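Local coordinates for protein response regulator (Helicobacter pylori, PDB 2PLN) that probably acts as an orphan response regulator, with this N-terminal receiver domain attached to a DNA-binding domain in a transcription factor, at residues 36-41 with 122-127; 64-69 with 87-92; 21-26 with 45-50. All blocks are in the same frame, centred on the assembly; numbering follows the deposited sequence.

Contact 1: 36-41 with 122-127; sequences KGLNVK and ALVARI
V124 projects from helix 120-130 onto G37 and L38 of helix 28-40, joining the first and last helices of a CheY-like receiver domain on the same face of its parallel sheet. The short helical segments cross at -56° with their axes 9.6 Å apart. Packing is tight where V124 meets G37 between the helices. V124 CG2 rests on the backbone of G37, 3.7 Å from its carbonyl carbon, and since G37 has no side chain the methyl comes right up to the main chain. The packing continues toward the sheet with L38 and I127. L38 reaches across with CD2, which lies 4.0 Å from V124 CG2 and 3.9 Å from I127 CD1, its side chain at about a right angle to that of I127. Beyond these methyls, L38 packs on V21 and L23 of the sheet. On the rear of helix 120-130, A125 and R126 pack on F105 of the second subunit. The solvent side is looser, for exposed K41 contributes merely the root of its chain. With chi1 at -70°, K41 CG lies anti to the carbonyl carbon and 3.9 Å from V124 CG1.

Contact 2: 64-69 with 87-92; sequences DLVMVS and IVVLVS
L65 lies against V88 and L90 where two neighbouring parallel strands, 65-68 and 88-93, meet in the five-stranded sheet of the CheY-like fold. They belong to a beta-alpha-beta unit whose connecting helix, 73-83, covers the face bearing V66, V68, V89 and V91. L65, M67, V88 and L90 project from the other face, where L65 and L90 both touch I127 of helix 120-130.

The L65 side chain can be followed outward. CB and CG pass over the carbonyl of V88, CG lying 3.7 Å from V88 O. At the branch, CD1 lies 3.6 Å from V88 CG1 and also touches L90 CD1, while CD2 lies 4.0 Å from L90 CD1. Through these contacts with both V88 and L90, the leucine bridges two successive positions on the same face of its neighbour. The side chains of L65 and L90 cross at about a right angle.

Five backbone hydrogen bonds stitch the strands together. V66 and V68 each use both their N-H and their C=O: V66 N donates to V88 O (2.9 Å) while V66 O accepts from L90 N (2.9 Å), and V68 repeats the pattern with L90 O and S92 N. At the start of the pair, V88 N binds D64 O at 3.1 Å, and the D64 carboxylate turns elsewhere, to the backbone N of R20. S69 stands at the strand's other end, probably the position at which typical receivers carry the phosphoacceptor aspartate. S92 OG is bonded chiefly to Y117 OH, and its link to S69 OG is weak, at 3.4 Å.

Contact 3: 21-26 with 45-50; sequences VLLIEK and ADVTES
V21 O accepts D46 N at 2.9 Å, the first of four backbone hydrogen bonds that pair strand 20-24 with strand 44-48 in parallel register. D46 O then receives L23 N (2.8 Å), L23 O receives T48 N, and T48 O receives E25 N, the bonds running alternately to and from each strand in the ladder of a beta-alpha-beta unit whose crossover is helix 28-40.

Apolar contacts flank this ladder. On the face under helix 28-40, L23 CD1 reaches V47 CG2 at 3.9 Å and also approaches A45. On the other face I24 and T48 lie side by side, with I24 CG1 3.8 Å from T48 CG2. This methyl sits between the backbone N and carbonyl because T48 OG1 is held anti to N (chi1 -180°). L22 CD1 comes over the D46 carbonyl, 3.6 Å from D46 O.

Polar side chains find their main partners outside the pair. T48 OG1 accepts S50 N (3.2 Å) in an ST turn and also bonds D53, whose backbone N is capped by S50 OG. A water donates to E25 O at 2.9 Å and weakly to E49 OE1. The E25 carboxylate forms a salt bridge with K115, while D46 OD2 gathers R20, R61 and Y63. Two arginines and a hydroxyl around one carboxylate oxygen would probably favour the ionised form of D46 at this edge strand.

Overall arrangement
Contacts 2 and 3 hold the same sheet: strands 20-24 and 65-68 are neighbours, so the two ladders join through probable bonds such as those of M67 N to L22 O and of I24 N to M67 O. Contact 2 lies about 3 Å from the centre of the chain and is almost wholly buried; contact 3, at the outermost strand 44-48, is partly open, with a bound water and carboxylates that look outside the pair. Contact 1, mostly buried but edged by exposed K41, relies instead on methyl packing between helices, and its helix 120-130 also faces the second subunit. It roofs the sheet, L38 CD1 packing on A45 and I127 CG1 on L90. Backbone pairing thus builds the layer, and apolar side chains seat the helices.

Contact 1: 36-41 with 122-127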
loop_
_atom_site.group_PDB
_atom_site.type_symbol
_atom_site.label_atom_id
_atom_site.label_comp_id
_atom_site.label_asym_id
_atom_site.label_seq_id
_atom_site.Cartn_x
_atom_site.Cartn_y
_atom_site.Cartn_z
ATOM N N LYS A 36 2.201 -19.645 -6.754
ATOM C CA LYS A 36 3.365 -20.366 -6.195
ATOM C C LYS A 36 4.089 -19.534 -5.123
ATOM O O LYS A 36 4.466 -20.053 -4.072
ATOM C CB LYS A 36 4.335 -20.775 -7.329
ATOM C CG LYS A 36 5.555 -21.612 -6.910
ATOM C CD LYS A 36 6.312 -22.164 -8.159
ATOM C CE LYS A 36 7.835 -22.055 -8.038
ATOM N NZ LYS A 36 8.555 -22.477 -9.305
ATOM N N GLY A 37 4.282 -18.238 -5.393
ATOM C CA GLY A 37 4.895 -17.326 -4.419
ATOM C C GLY A 37 4.081 -17.246 -3.149
ATOM O O GLY A 37 4.618 -17.262 -2.026
ATOM N N LEU A 38 2.763 -17.171 -3.301
ATOM C CA LEU A 38 1.907 -17.097 -2.113
ATOM C C LEU A 38 1.959 -18.391 -1.329
ATOM O O LEU A 38 1.959 -18.373 -0.100
ATOM C CB LEU A 38 0.467 -16.761 -2.495
ATOM C CG LEU A 38 0.277 -15.355 -3.047
ATOM C CD1 LEU A 38 -1.100 -15.325 -3.758
ATOM C CD2 LEU A 38 0.451 -14.308 -1.927
ATOM N N ASN A 39 1.962 -19.516 -2.044
ATOM C CA ASN A 39 2.090 -20.823 -1.393
ATOM C C ASN A 39 3.317 -20.887 -0.496
ATOM O O ASN A 39 3.276 -21.514 0.549
ATOM C CB ASN A 39 2.199 -21.948 -2.424
ATOM C CG ASN A 39 0.904 -22.257 -3.087
ATOM O OD1 ASN A 39 -0.191 -21.808 -2.658
ATOM N ND2 ASN A 39 0.994 -23.029 -4.152
ATOM N N VAL A 40 4.411 -20.249 -0.917
ATOM C CA VAL A 40 5.635 -20.205 -0.094
ATOM C C VAL A 40 5.381 -19.756 1.344
ATOM O O VAL A 40 5.979 -20.293 2.269
ATOM C CB VAL A 40 6.721 -19.323 -0.751
ATOM C CG1 VAL A 40 7.885 -19.059 0.200
ATOM C CG2 VAL A 40 7.203 -19.976 -2.002
ATOM N N LYS A 41 4.485 -18.789 1.521
ATOM C CA LYS A 41 4.150 -18.228 2.839
ATOM C C LYS A 41 2.952 -18.875 3.516
ATOM O O LYS A 41 2.450 -18.373 4.526
ATOM C CB LYS A 41 3.911 -16.722 2.714
ATOM C CG LYS A 41 5.193 -15.961 2.433
ATOM C CD LYS A 41 6.250 -16.094 3.549
ATOM C CE LYS A 41 7.579 -15.566 3.027
ATOM N NZ LYS A 41 8.659 -15.346 4.035
ATOM N N ALA A 122 8.578 -9.443 -3.511
ATOM C CA ALA A 122 8.124 -8.112 -3.088
ATOM C C ALA A 122 6.587 -8.023 -3.135
ATOM O O ALA A 122 5.974 -7.426 -2.243
ATOM C CB ALA A 122 8.744 -7.039 -3.973
ATOM N N LEU A 123 5.973 -8.558 -4.191
ATOM C CA LEU A 123 4.508 -8.580 -4.273
ATOM C C LEU A 123 3.900 -9.398 -3.117
ATOM O O LEU A 123 2.941 -8.970 -2.472
ATOM C CB LEU A 123 4.062 -9.145 -5.629
ATOM C CG LEU A 123 2.556 -9.383 -5.774
ATOM C CD1 LEU A 123 1.749 -8.080 -5.458
ATOM C CD2 LEU A 123 2.310 -9.900 -7.195
ATOM N N VAL A 124 4.479 -10.567 -2.849
ATOM C CA VAL A 124 4.036 -11.410 -1.741
ATOM C C VAL A 124 4.186 -10.746 -0.370
ATOM O O VAL A 124 3.290 -10.851 0.488
ATOM C CB VAL A 124 4.704 -12.819 -1.808
ATOM C CG1 VAL A 124 4.463 -13.601 -0.541
ATOM C CG2 VAL A 124 4.214 -13.571 -3.088
ATOM N N ALA A 125 5.313 -10.072 -0.154
ATOM C CA ALA A 125 5.538 -9.327 1.073
ATOM C C ALA A 125 4.452 -8.233 1.263
ATOM O O ALA A 125 3.964 -7.997 2.374
ATOM C CB ALA A 125 6.937 -8.705 1.052
ATOM N N ARG A 126 4.084 -7.575 0.174
ATOM C CA ARG A 126 3.035 -6.533 0.217
ATOM C C ARG A 126 1.682 -7.175 0.578
ATOM O O ARG A 126 0.958 -6.651 1.406
ATOM C CB ARG A 126 2.922 -5.839 -1.138
ATOM C CG ARG A 126 1.781 -4.765 -1.284
ATOM C CD ARG A 126 1.851 -4.017 -2.597
ATOM N NE ARG A 126 3.118 -3.289 -2.704
ATOM C CZ ARG A 126 3.314 -2.033 -2.276
ATOM N NH1 ARG A 126 2.290 -1.338 -1.767
ATOM N NH2 ARG A 126 4.541 -1.473 -2.366
ATOM N N ILE A 127 1.357 -8.295 -0.078
ATOM C CA ILE A 127 0.095 -9.004 0.202
ATOM C C ILE A 127 0.062 -9.448 1.648
ATOM O O ILE A 127 -0.946 -9.251 2.328
ATOM C CB ILE A 127 -0.107 -10.177 -0.774
ATOM C CG1 ILE A 127 -0.309 -9.618 -2.177
ATOM C CG2 ILE A 127 -1.320 -11.043 -0.374
ATOM C CD1 ILE A 127 -0.284 -10.680 -3.290
#

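Contact 2: 64-69 with 87-92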
loop_
_atom_site.group_PDB
_atom_site.type_symbol
_atom_site.label_atom_id
_atom_site.label_comp_id
_atom_site.label_asym_id
_atom_site.label_seq_id
_atom_site.Cartn_x
_atom_site.Cartn_y
_atom_site.Cartn_z
ATOM N N ASP A 64 -9.894 -13.925 1.869
ATOM C CA ASP A 64 -9.428 -12.870 2.777
ATOM C C ASP A 64 -8.962 -11.659 1.980
ATOM O O ASP A 64 -8.962 -10.544 2.489
ATOM C CB ASP A 64 -8.288 -13.429 3.627
ATOM C CG ASP A 64 -8.734 -14.642 4.441
ATOM O OD1 ASP A 64 -9.407 -14.438 5.479
ATOM O OD2 ASP A 64 -8.489 -15.818 4.118
ATOM N N LEU A 65 -8.551 -11.898 0.728
ATOM C CA LEU A 65 -7.966 -10.842 -0.134
ATOM C C LEU A 65 -8.194 -11.172 -1.603
ATOM O O LEU A 65 -8.176 -12.354 -1.992
ATOM C CB LEU A 65 -6.461 -10.746 0.139
ATOM C CG LEU A 65 -5.716 -9.582 -0.552
ATOM C CD1 LEU A 65 -4.559 -9.042 0.282
ATOM C CD2 LEU A 65 -5.217 -10.005 -1.961
ATOM N N VAL A 66 -8.450 -10.149 -2.415
ATOM C CA VAL A 66 -8.550 -10.317 -3.882
ATOM C C VAL A 66 -7.620 -9.302 -4.493
ATOM O O VAL A 66 -7.573 -8.140 -4.052
ATOM C CB VAL A 66 -10.006 -10.117 -4.467
ATOM C CG1 VAL A 66 -10.646 -8.767 -4.051
ATOM C CG2 VAL A 66 -10.021 -10.295 -6.010
HETATM N N MSE A 67 -6.862 -9.749 -5.493
HETATM C CA MSE A 67 -6.118 -8.833 -6.332
HETATM C C MSE A 67 -6.657 -8.902 -7.747
HETATM O O MSE A 67 -6.778 -9.987 -8.325
HETATM C CB MSE A 67 -4.619 -9.138 -6.330
HETATM C CG MSE A 67 -3.849 -8.016 -7.023
HETATM SE SE MSE A 67 -1.952 -8.029 -6.698
HETATM C CE MSE A 67 -1.564 -9.831 -7.259
ATOM N N VAL A 68 -7.003 -7.752 -8.302
ATOM C CA VAL A 68 -7.678 -7.721 -9.600
ATOM C C VAL A 68 -6.907 -6.839 -10.569
ATOM O O VAL A 68 -6.538 -5.712 -10.233
ATOM C CB VAL A 68 -9.168 -7.280 -9.470
ATOM C CG1 VAL A 68 -9.339 -5.943 -8.695
ATOM C CG2 VAL A 68 -9.853 -7.186 -10.834
ATOM N N SER A 69 -6.632 -7.399 -11.741
ATOM C CA SER A 69 -6.142 -6.664 -12.915
ATOM C C SER A 69 -7.163 -6.922 -13.973
ATOM O O SER A 69 -7.325 -8.063 -14.412
ATOM C CB SER A 69 -4.819 -7.221 -13.426
ATOM O OG SER A 69 -3.915 -7.404 -12.379
ATOM N N ILE A 87 -13.130 -7.979 3.069
ATOM C CA ILE A 87 -12.146 -8.515 2.153
ATOM C C ILE A 87 -11.213 -7.382 1.702
ATOM O O ILE A 87 -11.665 -6.293 1.380
ATOM C CB ILE A 87 -12.799 -9.245 0.948
ATOM C CG1 ILE A 87 -13.803 -10.318 1.441
ATOM C CG2 ILE A 87 -11.706 -9.839 0.076
ATOM C CD1 ILE A 87 -14.412 -11.202 0.355
ATOM N N VAL A 88 -9.915 -7.653 1.733
ATOM C CA VAL A 88 -8.915 -6.694 1.296
ATOM C C VAL A 88 -8.929 -6.733 -0.229
ATOM O O VAL A 88 -8.936 -7.819 -0.830
ATOM C CB VAL A 88 -7.524 -7.081 1.844
ATOM C CG1 VAL A 88 -6.454 -6.142 1.346
ATOM C CG2 VAL A 88 -7.538 -7.102 3.392
ATOM N N VAL A 89 -8.912 -5.554 -0.849
ATOM C CA VAL A 89 -8.941 -5.445 -2.290
ATOM C C VAL A 89 -7.712 -4.689 -2.806
ATOM O O VAL A 89 -7.459 -3.534 -2.410
ATOM C CB VAL A 89 -10.229 -4.723 -2.756
ATOM C CG1 VAL A 89 -10.202 -4.526 -4.252
ATOM C CG2 VAL A 89 -11.498 -5.483 -2.267
ATOM N N LEU A 90 -6.961 -5.340 -3.684
ATOM C CA LEU A 90 -5.752 -4.746 -4.309
ATOM C C LEU A 90 -6.014 -4.641 -5.788
ATOM O O LEU A 90 -6.458 -5.610 -6.418
ATOM C CB LEU A 90 -4.501 -5.613 -4.085
ATOM C CG LEU A 90 -4.246 -6.205 -2.684
ATOM C CD1 LEU A 90 -2.859 -6.862 -2.607
ATOM C CD2 LEU A 90 -4.395 -5.108 -1.564
ATOM N N VAL A 91 -5.786 -3.458 -6.335
ATOM C CA VAL A 91 -5.972 -3.222 -7.771
ATOM C C VAL A 91 -4.574 -3.180 -8.340
ATOM O O VAL A 91 -3.715 -2.466 -7.837
ATOM C CB VAL A 91 -6.674 -1.851 -8.026
ATOM C CG1 VAL A 91 -6.635 -1.473 -9.492
ATOM C CG2 VAL A 91 -8.127 -1.894 -7.533
ATOM N N SER A 92 -4.349 -3.947 -9.399
ATOM C CA SER A 92 -3.075 -3.952 -10.089
ATOM C C SER A 92 -3.326 -3.570 -11.570
ATOM O O SER A 92 -4.320 -4.009 -12.175
ATOM C CB SER A 92 -2.457 -5.342 -9.866
ATOM O OG SER A 92 -1.495 -5.663 -10.831
#

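Contact 3: 21-26 with 45-50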
loop_
_atom_site.group_PDB
_atom_site.type_symbol
_atom_site.label_atom_id
_atom_site.label_comp_id
_atom_site.label_asym_id
_atom_site.label_seq_id
_atom_site.Cartn_x
_atom_site.Cartn_y
_atom_site.Cartn_z
ATOM N N VAL A 21 -6.468 -16.418 -1.040
ATOM C CA VAL A 21 -6.361 -15.223 -1.913
ATOM C C VAL A 21 -6.982 -15.513 -3.297
ATOM O O VAL A 21 -6.722 -16.571 -3.868
ATOM C CB VAL A 21 -4.874 -14.850 -2.111
ATOM C CG1 VAL A 21 -4.748 -13.758 -3.180
ATOM C CG2 VAL A 21 -4.215 -14.452 -0.747
ATOM N N LEU A 22 -7.809 -14.592 -3.811
ATOM C CA LEU A 22 -8.296 -14.680 -5.175
ATOM C C LEU A 22 -7.474 -13.769 -6.101
ATOM O O LEU A 22 -7.283 -12.591 -5.809
ATOM C CB LEU A 22 -9.764 -14.270 -5.244
ATOM C CG LEU A 22 -10.406 -14.285 -6.632
ATOM C CD1 LEU A 22 -10.408 -15.715 -7.293
ATOM C CD2 LEU A 22 -11.830 -13.685 -6.598
ATOM N N LEU A 23 -7.005 -14.315 -7.217
ATOM C CA LEU A 23 -6.199 -13.522 -8.154
ATOM C C LEU A 23 -6.969 -13.463 -9.437
ATOM O O LEU A 23 -7.191 -14.503 -10.062
ATOM C CB LEU A 23 -4.818 -14.169 -8.414
ATOM C CG LEU A 23 -3.876 -14.372 -7.220
ATOM C CD1 LEU A 23 -2.661 -15.319 -7.514
ATOM C CD2 LEU A 23 -3.404 -13.024 -6.623
ATOM N N ILE A 24 -7.414 -12.265 -9.813
ATOM C CA ILE A 24 -8.048 -12.082 -11.128
ATOM C C ILE A 24 -6.990 -11.552 -12.076
ATOM O O ILE A 24 -6.575 -10.419 -11.977
ATOM C CB ILE A 24 -9.298 -11.191 -11.050
ATOM C CG1 ILE A 24 -10.323 -11.824 -10.070
ATOM C CG2 ILE A 24 -9.894 -10.959 -12.498
ATOM C CD1 ILE A 24 -11.415 -10.887 -9.558
ATOM N N GLU A 25 -6.553 -12.407 -12.993
ATOM C CA GLU A 25 -5.358 -12.153 -13.785
ATOM C C GLU A 25 -5.447 -12.953 -15.098
ATOM O O GLU A 25 -5.541 -14.199 -15.093
ATOM C CB GLU A 25 -4.118 -12.544 -12.980
ATOM C CG GLU A 25 -2.792 -12.416 -13.738
ATOM C CD GLU A 25 -2.604 -11.041 -14.402
ATOM O OE1 GLU A 25 -2.660 -10.984 -15.657
ATOM O OE2 GLU A 25 -2.413 -10.013 -13.683
ATOM N N LYS A 26 -5.458 -12.206 -16.191
ATOM C CA LYS A 26 -5.625 -12.711 -17.567
ATOM C C LYS A 26 -4.416 -13.529 -18.010
ATOM O O LYS A 26 -4.543 -14.467 -18.815
ATOM C CB LYS A 26 -5.786 -11.484 -18.483
ATOM C CG LYS A 26 -6.054 -11.725 -19.952
ATOM C CD LYS A 26 -5.955 -10.405 -20.698
ATOM C CE LYS A 26 -5.958 -10.610 -22.215
ATOM N NZ LYS A 26 -4.814 -11.471 -22.666
ATOM N N ALA A 45 -4.290 -19.975 -2.863
ATOM C CA ALA A 45 -4.669 -18.975 -3.878
ATOM C C ALA A 45 -5.402 -19.598 -5.077
ATOM O O ALA A 45 -5.008 -20.655 -5.550
ATOM C CB ALA A 45 -3.440 -18.213 -4.361
ATOM N N ASP A 46 -6.464 -18.940 -5.542
ATOM C CA ASP A 46 -7.153 -19.325 -6.778
ATOM C C ASP A 46 -6.902 -18.281 -7.824
ATOM O O ASP A 46 -7.116 -17.095 -7.560
ATOM C CB ASP A 46 -8.666 -19.402 -6.570
ATOM C CG ASP A 46 -9.064 -20.469 -5.577
ATOM O OD1 ASP A 46 -8.399 -21.507 -5.554
ATOM O OD2 ASP A 46 -10.010 -20.336 -4.765
ATOM N N VAL A 47 -6.504 -18.722 -9.018
ATOM C CA VAL A 47 -6.336 -17.818 -10.154
ATOM C C VAL A 47 -7.526 -17.969 -11.091
ATOM O O VAL A 47 -7.940 -19.083 -11.409
ATOM C CB VAL A 47 -5.029 -18.077 -10.956
ATOM C CG1 VAL A 47 -4.872 -17.061 -12.071
ATOM C CG2 VAL A 47 -3.809 -18.001 -10.039
ATOM N N THR A 48 -8.086 -16.840 -11.503
ATOM C CA THR A 48 -9.068 -16.834 -12.580
ATOM C C THR A 48 -8.751 -15.741 -13.586
ATOM O O THR A 48 -8.255 -14.685 -13.230
ATOM C CB THR A 48 -10.529 -16.760 -12.040
ATOM O OG1 THR A 48 -11.434 -16.758 -13.153
ATOM C CG2 THR A 48 -10.821 -15.421 -11.319
ATOM N N GLU A 49 -9.016 -16.012 -14.854
ATOM C CA GLU A 49 -8.825 -15.032 -15.915
ATOM C C GLU A 49 -10.065 -14.165 -16.133
ATOM O O GLU A 49 -10.064 -13.218 -16.954
ATOM C CB GLU A 49 -8.508 -15.801 -17.210
ATOM C CG GLU A 49 -9.418 -17.018 -17.439
ATOM C CD GLU A 49 -9.205 -18.162 -16.424
ATOM O OE1 GLU A 49 -8.066 -18.650 -16.278
ATOM O OE2 GLU A 49 -10.164 -18.593 -15.764
ATOM N N SER A 50 -11.142 -14.491 -15.425
ATOM C CA SER A 50 -12.415 -13.823 -15.640
ATOM C C SER A 50 -12.870 -13.042 -14.414
ATOM O O SER A 50 -12.987 -13.583 -13.310
ATOM C CB SER A 50 -13.471 -14.855 -16.073
ATOM O OG SER A 50 -14.793 -14.407 -15.787
HETATM O O HOH W 1 -5.142 -16.998 -15.856
#